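Local coordinates for putative short-chain dehydrogenase/reductase (Burkholderia xenovorans, PDB 5JY1), which is probably an NAD-binding oxidoreductase of the short-chain dehydrogenase/reductase family, perhaps a reductase of 3-oxoacyl-[acyl-carrier-protein], at residues A[20-25]-A[41-46]; A[70-75]-A[124-129]; A[154-159]-A[260-265]. One frame throughout, in Å; residues are numbered along the deposited sequence.

All three contacts sit around the seven-stranded parallel sheet of a Rossmann-type short-chain dehydrogenase, and they follow one another along the chain without interleaving. Contacts 1 and 2 are neighbours, their centres about 13 Å apart: they meet where strand 40-45 ends beside the loop that follows strand 64-69, and both touch NAD, contact 1 at the adenosine ribose and contact 2 at the adenine edge. Contact 3 lies across the chain's centre from contact 1, its centre about 28 Å away, and joins the short helix 153-156 and the turn after it to the C-terminal tail. Contacts 2 and 3 do not touch, their nearest atoms about 11 Å apart, yet both reach the second subunit; only contact 2 combines this with NAD binding.

Contact 1 (A[20-25]-A[41-46]); sequences TGAGGG and VIIAEI. With NAD (nicotinamide-adenine-dinucleotide), chain E.
Glu-45 folds its side chain over the turn at Gly-23, with CG lying 3.8 Å from Gly-23 N, and carries its carboxylate on between that turn and the NAD ribose. The turn, type I from Gly-21 to Gly-24, belongs to the glycine-rich TGxxxGxG motif that links strand 16-20 to helix 25-36 in the Rossmann fold of short-chain dehydrogenases. A chi1 of 168° swings CG away from the backbone N, and with a bend at chi2 the glutamate brings OE1 to Gly-23 N at 2.9 Å; the N-H arrives on the anti side of the carboxylate, somewhat tilted from its plane. The same OE1 accepts from NAD O3B at 2.7 Å. OE2 takes the other ribose hydroxyl, O2B, in a very short bond of 2.5 Å, and also receives the backbone N of Asn-47. Each carboxylate oxygen is thus held by two donors, which fixes the rotation of the group. An acidic residue at this strand end, paired with both adenosine ribose hydroxyls, is consistent with a preference for NAD over its 2'-phosphorylated form.

Behind the carboxylate a parallel bridge pairs Thr-20, at the end of strand 16-20, with Ala-44: Gly-21 N donates to Ala-44 O at 2.9 Å, and Thr-20 CA approaches that oxygen too. The side chains of Thr-20 and Ala-44 share one face of the sheet, where Thr-20 OG1 is bound by the backbone N atoms of Asn-98 and Ala-99. Ile-43 packs under the turn together with Ala-31 of helix 25-36. Its branch methyl CG2 meets the methyl CB of Ala-22 at 3.7 Å.

Contact 2 (A[70-75]-A[124-129]); sequences TDVTSK and LWATWW. With NAD (nicotinamide-adenine-dinucleotide), chain E.
Trp-129 presents one face of its indole to Lys-75, whose aliphatic chain crosses it at about a right angle. Lys-75 CB stands 3.6 Å from the centroid of the Trp-129 five-membered ring, almost on the ring normal, in a CH-pi contact. CG anti to the backbone N (chi1 179°) and an extended chain beyond it then carry CG over CD1 and CD out past the rim at NE1, sending NZ to a salt bridge with Asp-113 of the second subunit. Trp-129 NE1 donates to that same carboxylate, while Trp-125 O sits against the opposite indole face, offset toward the rim. The packing is equally close about one turn earlier in the helix, where Ala-126 CB meets Val-72 O at 3.3 Å and Val-72 CB at 3.6 Å.

Towards Thr-73 and Ser-74 the contact thins. Both residues are partly exposed and direct their CB atoms away from the helix, leaving Thr-73 O, 3.5 Å from Trp-129 CZ3, as the main touch. Here the loop is held from within: Asp-71 OD1 accepts from Thr-73 N in an Asx turn, and Thr-73 OG1 adds a second bond from the same face of the carboxylate. Asp-71 OD1 also receives a weak bond from NAD N6A, and Val-72 N donates to NAD N1A at 3.1 Å along a nearly straight line (172°). Reading the adenine edge with this Asp-Val pair after the third strand is typical of the short-chain dehydrogenase cofactor site.

Contact 3 (A[154-159]-A[260-265]); sequences TETGAW and PGYNSR
The C-terminal tail closes here over the short helix 153-156 and the turn after it, which lead towards helix 162-182, whose Tyr-164 binds NAD. Trp-159 is set against Ser-264 and Arg-265: Arg-265 CA sits over one indole face, 3.5 Å from the centroid of the Trp-159 five-membered ring, as a CH-pi contact. Past CA, the arginine chain lies alongside the indole, and Arg-265 CG reaches Trp-159 CZ2 at 3.8 Å. The guanidinium is turned steeply to the ring (69°) and extends to Ala-217 O of the third subunit, which accepts from NH1.

At the indole edge, in its plane, Ser-264 OG lies 3.3 Å from Trp-159 CD1. It also accepts from Trp-159 N at 3.0 Å, the N-H pointing well at it (157°). The tail contains an Asx turn, in which Asn-263 OD1 accepts a long bond from Arg-265 N, met from above its carbonyl plane; this segment follows strand 250-253, the last strand of the Rossmann sheet.

A water ties the polar middle together, donating to Tyr-262 O, hydrogen-bonding Ser-264 OG and reaching Thr-156 OG1 more weakly. Tyr-262 was modelled in two conformers. In one of them its ring crosses Thr-156 at about a right angle, Thr-156 CG2 lies 3.7 Å from Tyr-262 CE1, and a weak, unsettled hydrogen bond pairs Thr-156 OG1 with Tyr-262 OH at 2.9 Å. Ala-158 CB touches the same ring at its edge. In helix 153-156, Thr-154 O accepts from Arg-176 NH1 of the second subunit.

Contact 1 (A[20-25]-A[41-46])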
loop_
_atom_site.group_PDB
_atom_site.type_symbol
_atom_site.label_atom_id
_atom_site.label_comp_id
_atom_site.label_asym_id
_atom_site.label_seq_id
_atom_site.Cartn_x
_atom_site.Cartn_y
_atom_site.Cartn_z
ATOM N N THR A 20 -9.336 -7.208 -25.105
ATOM C CA THR A 20 -8.392 -8.185 -25.631
ATOM C C THR A 20 -8.574 -9.523 -24.926
ATOM O O THR A 20 -8.949 -9.588 -23.754
ATOM C CB THR A 20 -6.936 -7.709 -25.497
ATOM O OG1 THR A 20 -6.527 -7.697 -24.124
ATOM C CG2 THR A 20 -6.761 -6.322 -26.090
ATOM N N GLY A 21 -8.328 -10.599 -25.666
ATOM C CA GLY A 21 -8.504 -11.932 -25.116
ATOM C C GLY A 21 -9.927 -12.244 -24.709
ATOM O O GLY A 21 -10.139 -13.012 -23.768
ATOM N N ALA A 22 -10.910 -11.676 -25.403
ATOM C CA ALA A 22 -12.308 -11.778 -25.005
ATOM C C ALA A 22 -12.984 -13.058 -25.476
ATOM O O ALA A 22 -14.210 -13.166 -25.349
ATOM C CB ALA A 22 -13.085 -10.568 -25.528
ATOM N N GLY A 23 -12.233 -14.025 -26.014
ATOM C CA GLY A 23 -12.835 -15.289 -26.397
ATOM C C GLY A 23 -13.142 -16.218 -25.241
ATOM O O GLY A 23 -13.986 -17.107 -25.384
ATOM N N GLY A 24 -12.479 -16.041 -24.100
ATOM C CA GLY A 24 -12.694 -16.935 -22.983
ATOM C C GLY A 24 -12.471 -16.252 -21.650
ATOM O O GLY A 24 -12.102 -15.077 -21.582
ATOM N N GLY A 25 -12.737 -17.007 -20.582
ATOM C CA GLY A 25 -12.352 -16.602 -19.238
ATOM C C GLY A 25 -12.939 -15.270 -18.817
ATOM O O GLY A 25 -14.113 -14.964 -19.058
ATOM N N VAL A 41 -19.066 -4.028 -28.605
ATOM C CA VAL A 41 -17.871 -4.660 -28.053
ATOM C C VAL A 41 -17.062 -5.290 -29.177
ATOM O O VAL A 41 -17.540 -6.206 -29.857
ATOM C CB VAL A 41 -18.221 -5.705 -26.988
ATOM C CG1 VAL A 41 -16.947 -6.177 -26.313
ATOM C CG2 VAL A 41 -19.198 -5.110 -25.953
ATOM N N ILE A 42 -15.822 -4.830 -29.332
ATOM C CA ILE A 42 -14.861 -5.481 -30.219
ATOM C C ILE A 42 -14.200 -6.633 -29.476
ATOM O O ILE A 42 -13.599 -6.447 -28.409
ATOM C CB ILE A 42 -13.813 -4.487 -30.731
ATOM C CG1 ILE A 42 -14.475 -3.411 -31.587
ATOM C CG2 ILE A 42 -12.746 -5.231 -31.550
ATOM C CD1 ILE A 42 -15.061 -3.949 -32.887
ATOM N N ILE A 43 -14.300 -7.830 -30.046
ATOM C CA ILE A 43 -13.737 -9.039 -29.449
ATOM C C ILE A 43 -12.357 -9.186 -30.080
ATOM O O ILE A 43 -12.206 -9.747 -31.164
ATOM C CB ILE A 43 -14.622 -10.264 -29.691
ATOM C CG1 ILE A 43 -16.064 -10.005 -29.225
ATOM C CG2 ILE A 43 -14.050 -11.501 -28.995
ATOM C CD1 ILE A 43 -16.188 -9.555 -27.770
ATOM N N ALA A 44 -11.345 -8.631 -29.412
ATOM C CA ALA A 44 -9.989 -8.588 -29.966
ATOM C C ALA A 44 -9.231 -9.816 -29.478
ATOM O O ALA A 44 -8.504 -9.776 -28.485
ATOM C CB ALA A 44 -9.295 -7.287 -29.582
ATOM N N GLU A 45 -9.380 -10.918 -30.216
ATOM C CA GLU A 45 -9.021 -12.255 -29.760
ATOM C C GLU A 45 -8.223 -12.978 -30.844
ATOM O O GLU A 45 -8.517 -12.838 -32.034
ATOM C CB GLU A 45 -10.312 -13.032 -29.396
ATOM C CG GLU A 45 -10.156 -14.519 -29.167
ATOM C CD GLU A 45 -9.247 -14.846 -28.006
ATOM O OE1 GLU A 45 -9.496 -14.349 -26.880
ATOM O OE2 GLU A 45 -8.274 -15.596 -28.226
ATOM N N ILE A 46 -7.205 -13.747 -30.435
ATOM C CA ILE A 46 -6.373 -14.456 -31.416
ATOM C C ILE A 46 -7.013 -15.775 -31.857
ATOM O O ILE A 46 -6.800 -16.225 -32.996
ATOM C CB ILE A 46 -4.954 -14.676 -30.852
ATOM C CG1 ILE A 46 -3.974 -15.069 -31.963
ATOM C CG2 ILE A 46 -4.966 -15.725 -29.736
ATOM C CD1 ILE A 46 -2.514 -14.975 -31.544
HETATM P PA NAD E . -7.672 -17.102 -19.922
HETATM O O1A NAD E . -6.449 -17.951 -20.091
HETATM O O2A NAD E . -8.901 -17.887 -19.487
HETATM O O5B NAD E . -8.014 -16.261 -21.324
HETATM C C5B NAD E . -6.937 -15.678 -21.968
HETATM C C4B NAD E . -7.446 -15.108 -23.354
HETATM O O4B NAD E . -6.479 -14.460 -23.909
HETATM C C3B NAD E . -7.761 -16.320 -24.299
HETATM O O3B NAD E . -8.998 -16.135 -24.917
HETATM C C2B NAD E . -6.622 -16.283 -25.288
HETATM O O2B NAD E . -6.999 -16.970 -26.579
HETATM C C1B NAD E . -6.425 -14.985 -25.429
HETATM N N9A NAD E . -5.108 -14.707 -25.971
HETATM C C8A NAD E . -3.983 -15.364 -25.680
HETATM N N7A NAD E . -3.004 -14.820 -26.376
HETATM C C5A NAD E . -3.521 -13.825 -27.101
HETATM C C6A NAD E . -2.920 -12.946 -28.005
HETATM N N6A NAD E . -1.572 -12.728 -28.509
HETATM N N1A NAD E . -3.652 -12.030 -28.609
HETATM C C2A NAD E . -4.999 -11.951 -28.346
HETATM N N3A NAD E . -5.593 -12.804 -27.477
HETATM C C4A NAD E . -4.823 -13.749 -26.850
HETATM O O3 NAD E . -7.317 -15.929 -18.816
HETATM P PN NAD E . -8.171 -15.469 -17.503
HETATM O O1N NAD E . -7.982 -16.500 -16.402
HETATM O O2N NAD E . -9.674 -15.282 -17.778
HETATM O O5D NAD E . -7.482 -14.055 -16.982
HETATM C C5D NAD E . -7.736 -12.857 -17.714
HETATM C C4D NAD E . -6.926 -11.672 -17.091
HETATM O O4D NAD E . -7.078 -11.652 -15.768
HETATM C C3D NAD E . -5.433 -11.908 -17.343
HETATM O O3D NAD E . -4.788 -10.746 -17.560
HETATM C C2D NAD E . -4.955 -12.550 -16.018
HETATM O O2D NAD E . -3.482 -12.359 -15.936
HETATM C C1D NAD E . -5.631 -11.889 -15.102
HETATM N N1N NAD E . -5.811 -12.649 -13.875
HETATM C C2N NAD E . -6.737 -13.642 -13.798
HETATM C C3N NAD E . -6.907 -14.374 -12.620
HETATM C C7N NAD E . -7.930 -15.482 -12.525
HETATM O O7N NAD E . -8.199 -15.987 -11.446
HETATM N N7N NAD E . -8.583 -15.947 -13.685
HETATM C C4N NAD E . -6.127 -14.085 -11.530
HETATM C C5N NAD E . -5.210 -13.096 -11.599
HETATM C C6N NAD E . -5.049 -12.362 -12.784
#

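Contact 2 (A[70-75]-A[124-129])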
loop_
_atom_site.group_PDB
_atom_site.type_symbol
_atom_site.label_atom_id
_atom_site.label_comp_id
_atom_site.label_asym_id
_atom_site.label_seq_id
_atom_site.Cartn_x
_atom_site.Cartn_y
_atom_site.Cartn_z
ATOM N N THR A 70 -6.994 -10.528 -33.540
ATOM C CA THR A 70 -5.980 -9.648 -32.972
ATOM C C THR A 70 -4.936 -10.485 -32.254
ATOM O O THR A 70 -5.284 -11.360 -31.456
ATOM C CB THR A 70 -6.604 -8.648 -31.985
ATOM O OG1 THR A 70 -7.650 -7.923 -32.633
ATOM C CG2 THR A 70 -5.563 -7.658 -31.477
ATOM N N ASP A 71 -3.663 -10.206 -32.533
ATOM C CA ASP A 71 -2.526 -10.815 -31.845
ATOM C C ASP A 71 -1.841 -9.692 -31.075
ATOM O O ASP A 71 -1.151 -8.863 -31.678
ATOM C CB ASP A 71 -1.577 -11.472 -32.851
ATOM C CG ASP A 71 -0.386 -12.169 -32.191
ATOM O OD1 ASP A 71 -0.107 -11.924 -31.002
ATOM O OD2 ASP A 71 0.294 -12.961 -32.884
ATOM N N VAL A 72 -2.019 -9.671 -29.748
ATOM C CA VAL A 72 -1.531 -8.554 -28.940
ATOM C C VAL A 72 -0.014 -8.585 -28.777
ATOM O O VAL A 72 0.555 -7.682 -28.159
ATOM C CB VAL A 72 -2.210 -8.502 -27.557
ATOM C CG1 VAL A 72 -3.731 -8.347 -27.709
ATOM C CG2 VAL A 72 -1.854 -9.728 -26.722
ATOM N N THR A 73 0.656 -9.606 -29.323
ATOM C CA THR A 73 2.113 -9.550 -29.402
ATOM C C THR A 73 2.594 -8.718 -30.585
ATOM O O THR A 73 3.807 -8.518 -30.729
ATOM C CB THR A 73 2.716 -10.959 -29.477
ATOM O OG1 THR A 73 2.360 -11.579 -30.716
ATOM C CG2 THR A 73 2.226 -11.824 -28.317
ATOM N N SER A 74 1.679 -8.204 -31.413
ATOM C CA SER A 74 2.029 -7.417 -32.589
ATOM C C SER A 74 1.415 -6.033 -32.474
ATOM O O SER A 74 0.187 -5.893 -32.454
ATOM C CB SER A 74 1.554 -8.094 -33.873
ATOM O OG SER A 74 1.678 -7.193 -34.964
ATOM N N LYS A 75 2.272 -5.015 -32.415
ATOM C CA LYS A 75 1.810 -3.633 -32.379
ATOM C C LYS A 75 0.875 -3.326 -33.547
ATOM O O LYS A 75 -0.171 -2.691 -33.369
ATOM C CB LYS A 75 3.027 -2.711 -32.405
ATOM C CG LYS A 75 2.710 -1.241 -32.405
ATOM C CD LYS A 75 3.999 -0.454 -32.560
ATOM C CE LYS A 75 3.810 1.016 -32.261
ATOM N NZ LYS A 75 5.135 1.703 -32.320
ATOM N N LEU A 124 2.834 -6.759 -20.761
ATOM C CA LEU A 124 3.208 -5.355 -20.616
ATOM C C LEU A 124 3.198 -4.627 -21.954
ATOM O O LEU A 124 2.551 -3.585 -22.089
ATOM C CB LEU A 124 4.579 -5.245 -19.946
ATOM C CG LEU A 124 5.035 -3.836 -19.583
ATOM C CD1 LEU A 124 3.985 -3.147 -18.720
ATOM C CD2 LEU A 124 6.386 -3.892 -18.859
ATOM N N TRP A 125 3.925 -5.145 -22.951
ATOM C CA TRP A 125 3.959 -4.478 -24.249
ATOM C C TRP A 125 2.571 -4.412 -24.875
ATOM O O TRP A 125 2.179 -3.380 -25.443
ATOM C CB TRP A 125 4.932 -5.198 -25.177
ATOM C CG TRP A 125 6.368 -4.835 -24.910
ATOM C CD1 TRP A 125 7.285 -5.558 -24.198
ATOM C CD2 TRP A 125 7.040 -3.651 -25.349
ATOM N NE1 TRP A 125 8.499 -4.890 -24.170
ATOM C CE2 TRP A 125 8.370 -3.723 -24.878
ATOM C CE3 TRP A 125 6.649 -2.543 -26.113
ATOM C CZ2 TRP A 125 9.315 -2.726 -25.149
ATOM C CZ3 TRP A 125 7.576 -1.552 -26.369
ATOM C CH2 TRP A 125 8.900 -1.651 -25.894
ATOM N N ALA A 126 1.813 -5.502 -24.784
ATOM C CA ALA A 126 0.452 -5.493 -25.318
ATOM C C ALA A 126 -0.371 -4.357 -24.725
ATOM O O ALA A 126 -1.119 -3.682 -25.444
ATOM C CB ALA A 126 -0.223 -6.832 -25.040
ATOM N N THR A 127 -0.274 -4.157 -23.405
ATOM C CA THR A 127 -1.005 -3.079 -22.748
ATOM C C THR A 127 -0.498 -1.717 -23.202
ATOM O O THR A 127 -1.288 -0.826 -23.533
ATOM C CB THR A 127 -0.878 -3.232 -21.228
ATOM O OG1 THR A 127 -1.531 -4.438 -20.818
ATOM C CG2 THR A 127 -1.499 -2.061 -20.501
ATOM N N TRP A 128 0.825 -1.544 -23.227
ATOM C CA TRP A 128 1.449 -0.314 -23.713
ATOM C C TRP A 128 0.980 0.052 -25.119
ATOM O O TRP A 128 0.571 1.192 -25.370
ATOM C CB TRP A 128 2.971 -0.505 -23.675
ATOM C CG TRP A 128 3.874 0.530 -24.338
ATOM C CD1 TRP A 128 4.323 0.519 -25.626
ATOM C CD2 TRP A 128 4.518 1.644 -23.702
ATOM N NE1 TRP A 128 5.176 1.579 -25.843
ATOM C CE2 TRP A 128 5.313 2.283 -24.672
ATOM C CE3 TRP A 128 4.504 2.158 -22.399
ATOM C CZ2 TRP A 128 6.072 3.418 -24.388
ATOM C CZ3 TRP A 128 5.250 3.286 -22.122
ATOM C CH2 TRP A 128 6.022 3.905 -23.104
ATOM N N TRP A 129 1.047 -0.902 -26.056
ATOM C CA TRP A 129 0.664 -0.615 -27.436
ATOM C C TRP A 129 -0.817 -0.278 -27.537
ATOM O O TRP A 129 -1.207 0.647 -28.260
ATOM C CB TRP A 129 0.982 -1.814 -28.328
ATOM C CG TRP A 129 2.432 -2.012 -28.614
ATOM C CD1 TRP A 129 3.373 -1.042 -28.803
ATOM C CD2 TRP A 129 3.111 -3.266 -28.741
ATOM N NE1 TRP A 129 4.604 -1.620 -29.051
ATOM C CE2 TRP A 129 4.467 -2.984 -29.014
ATOM C CE3 TRP A 129 2.705 -4.601 -28.642
ATOM C CZ2 TRP A 129 5.416 -3.985 -29.197
ATOM C CZ3 TRP A 129 3.654 -5.600 -28.827
ATOM C CH2 TRP A 129 4.993 -5.284 -29.101
HETATM P PA NAD E . -7.672 -17.102 -19.922
HETATM O O1A NAD E . -6.449 -17.951 -20.091
HETATM O O2A NAD E . -8.901 -17.887 -19.487
HETATM O O5B NAD E . -8.014 -16.261 -21.324
HETATM C C5B NAD E . -6.937 -15.678 -21.968
HETATM C C4B NAD E . -7.446 -15.108 -23.354
HETATM O O4B NAD E . -6.479 -14.460 -23.909
HETATM C C3B NAD E . -7.761 -16.320 -24.299
HETATM O O3B NAD E . -8.998 -16.135 -24.917
HETATM C C2B NAD E . -6.622 -16.283 -25.288
HETATM O O2B NAD E . -6.999 -16.970 -26.579
HETATM C C1B NAD E . -6.425 -14.985 -25.429
HETATM N N9A NAD E . -5.108 -14.707 -25.971
HETATM C C8A NAD E . -3.983 -15.364 -25.680
HETATM N N7A NAD E . -3.004 -14.820 -26.376
HETATM C C5A NAD E . -3.521 -13.825 -27.101
HETATM C C6A NAD E . -2.920 -12.946 -28.005
HETATM N N6A NAD E . -1.572 -12.728 -28.509
HETATM N N1A NAD E . -3.652 -12.030 -28.609
HETATM C C2A NAD E . -4.999 -11.951 -28.346
HETATM N N3A NAD E . -5.593 -12.804 -27.477
HETATM C C4A NAD E . -4.823 -13.749 -26.850
HETATM O O3 NAD E . -7.317 -15.929 -18.816
HETATM P PN NAD E . -8.171 -15.469 -17.503
HETATM O O1N NAD E . -7.982 -16.500 -16.402
HETATM O O2N NAD E . -9.674 -15.282 -17.778
HETATM O O5D NAD E . -7.482 -14.055 -16.982
HETATM C C5D NAD E . -7.736 -12.857 -17.714
HETATM C C4D NAD E . -6.926 -11.672 -17.091
HETATM O O4D NAD E . -7.078 -11.652 -15.768
HETATM C C3D NAD E . -5.433 -11.908 -17.343
HETATM O O3D NAD E . -4.788 -10.746 -17.560
HETATM C C2D NAD E . -4.955 -12.550 -16.018
HETATM O O2D NAD E . -3.482 -12.359 -15.936
HETATM C C1D NAD E . -5.631 -11.889 -15.102
HETATM N N1N NAD E . -5.811 -12.649 -13.875
HETATM C C2N NAD E . -6.737 -13.642 -13.798
HETATM C C3N NAD E . -6.907 -14.374 -12.620
HETATM C C7N NAD E . -7.930 -15.482 -12.525
HETATM O O7N NAD E . -8.199 -15.987 -11.446
HETATM N N7N NAD E . -8.583 -15.947 -13.685
HETATM C C4N NAD E . -6.127 -14.085 -11.530
HETATM C C5N NAD E . -5.210 -13.096 -11.599
HETATM C C6N NAD E . -5.049 -12.362 -12.784
#

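Contact 3 (A[154-159]-A[260-265])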
loop_
_atom_site.group_PDB
_atom_site.type_symbol
_atom_site.label_atom_id
_atom_site.label_comp_id
_atom_site.label_asym_id
_atom_site.label_seq_id
_atom_site.Cartn_x
_atom_site.Cartn_y
_atom_site.Cartn_z
ATOM N N THR A 154 1.317 -10.381 -7.805
ATOM C CA THR A 154 2.345 -9.339 -7.768
ATOM C C THR A 154 2.574 -8.820 -6.366
ATOM O O THR A 154 3.613 -8.199 -6.112
ATOM C CB THR A 154 1.978 -8.132 -8.638
ATOM O OG1 THR A 154 0.871 -7.432 -8.043
ATOM C CG2 THR A 154 1.600 -8.564 -10.027
ATOM N N GLU A 155 1.608 -9.017 -5.474
ATOM C CA GLU A 155 1.680 -8.525 -4.111
ATOM C C GLU A 155 2.126 -9.594 -3.124
ATOM O O GLU A 155 2.748 -9.266 -2.105
ATOM C CB GLU A 155 0.309 -7.955 -3.707
ATOM C CG GLU A 155 -0.018 -6.688 -4.492
ATOM C CD GLU A 155 -1.500 -6.388 -4.644
ATOM O OE1 GLU A 155 -2.335 -7.292 -4.422
ATOM O OE2 GLU A 155 -1.822 -5.238 -5.031
ATOM N N THR A 156 1.840 -10.864 -3.407
ATOM C CA THR A 156 2.331 -11.948 -2.565
ATOM C C THR A 156 3.665 -12.496 -3.045
ATOM O O THR A 156 4.266 -13.312 -2.338
ATOM C CB THR A 156 1.329 -13.111 -2.499
ATOM O OG1 THR A 156 1.223 -13.730 -3.792
ATOM C CG2 THR A 156 -0.050 -12.626 -2.079
ATOM N N GLY A 157 4.127 -12.087 -4.232
ATOM C CA GLY A 157 5.298 -12.705 -4.833
ATOM C C GLY A 157 5.088 -14.192 -5.039
ATOM O O GLY A 157 5.938 -15.003 -4.670
ATOM N N ALA A 158 3.948 -14.563 -5.619
ATOM C CA ALA A 158 3.541 -15.962 -5.647
ATOM C C ALA A 158 4.608 -16.846 -6.287
ATOM O O ALA A 158 5.188 -16.500 -7.321
ATOM C CB ALA A 158 2.220 -16.111 -6.401
ATOM N N TRP A 159 4.861 -17.992 -5.649
ATOM C CA TRP A 159 5.829 -18.964 -6.142
ATOM C C TRP A 159 5.492 -19.402 -7.564
ATOM O O TRP A 159 4.323 -19.515 -7.943
ATOM C CB TRP A 159 5.854 -20.210 -5.256
ATOM C CG TRP A 159 6.443 -20.055 -3.883
ATOM C CD1 TRP A 159 5.883 -19.414 -2.810
ATOM C CD2 TRP A 159 7.676 -20.620 -3.415
ATOM N NE1 TRP A 159 6.710 -19.522 -1.715
ATOM C CE2 TRP A 159 7.816 -20.257 -2.059
ATOM C CE3 TRP A 159 8.685 -21.384 -4.018
ATOM C CZ2 TRP A 159 8.925 -20.635 -1.291
ATOM C CZ3 TRP A 159 9.791 -21.758 -3.251
ATOM C CH2 TRP A 159 9.895 -21.386 -1.900
ATOM N N PRO A 260 -6.480 -12.261 3.557
ATOM C CA PRO A 260 -5.618 -13.313 4.121
ATOM C C PRO A 260 -4.426 -13.658 3.249
ATOM O O PRO A 260 -3.503 -14.320 3.740
ATOM C CB PRO A 260 -6.561 -14.519 4.251
ATOM C CG PRO A 260 -7.544 -14.316 3.134
ATOM C CD PRO A 260 -7.753 -12.823 3.052
ATOM N N GLY A 261 -4.419 -13.251 1.985
ATOM C CA GLY A 261 -3.377 -13.750 1.113
ATOM C C GLY A 261 -3.573 -15.239 0.849
ATOM O O GLY A 261 -4.671 -15.796 0.987
ATOM N N TYR A 262 -2.476 -15.881 0.450
ATOM C CA TYR A 262 -2.441 -17.326 0.241
ATOM C C TYR A 262 -0.980 -17.755 0.197
ATOM O O TYR A 262 -0.143 -17.045 -0.368
ATOM C CB TYR A 262 -3.152 -17.723 -1.062
ATOM C CG TYR A 262 -2.640 -16.900 -2.212
ATOM C CD1 TYR A 262 -3.129 -15.619 -2.432
ATOM C CD2 TYR A 262 -1.627 -17.374 -3.042
ATOM C CE1 TYR A 262 -2.643 -14.840 -3.443
ATOM C CE2 TYR A 262 -1.133 -16.594 -4.069
ATOM C CZ TYR A 262 -1.651 -15.328 -4.260
ATOM O OH TYR A 262 -1.180 -14.524 -5.262
ATOM N N ASN A 263 -0.681 -18.910 0.774
ATOM C CA ASN A 263 0.678 -19.442 0.749
ATOM C C ASN A 263 0.820 -20.349 -0.469
ATOM O O ASN A 263 0.144 -21.377 -0.563
ATOM C CB ASN A 263 0.986 -20.195 2.045
ATOM C CG ASN A 263 2.457 -20.577 2.173
ATOM O OD1 ASN A 263 3.259 -20.323 1.275
ATOM N ND2 ASN A 263 2.815 -21.177 3.304
ATOM N N SER A 264 1.692 -19.965 -1.403
ATOM C CA SER A 264 1.857 -20.678 -2.664
ATOM C C SER A 264 3.110 -21.555 -2.711
ATOM O O SER A 264 3.482 -22.031 -3.792
ATOM C CB SER A 264 1.857 -19.684 -3.837
ATOM O OG SER A 264 2.740 -18.588 -3.613
ATOM N N ARG A 265 3.755 -21.815 -1.575
ATOM C CA ARG A 265 4.933 -22.677 -1.611
ATOM C C ARG A 265 4.536 -24.069 -2.093
ATOM O O ARG A 265 3.611 -24.674 -1.531
ATOM C CB ARG A 265 5.606 -22.791 -0.245
ATOM C CG ARG A 265 6.858 -23.670 -0.300
ATOM C CD ARG A 265 7.448 -23.974 1.083
ATOM N NE ARG A 265 7.906 -22.756 1.743
ATOM C CZ ARG A 265 7.284 -22.174 2.763
ATOM N NH1 ARG A 265 6.174 -22.714 3.255
ATOM N NH2 ARG A 265 7.774 -21.049 3.288
HETATM O O HOH W 1 1.650 -16.554 -2.274
#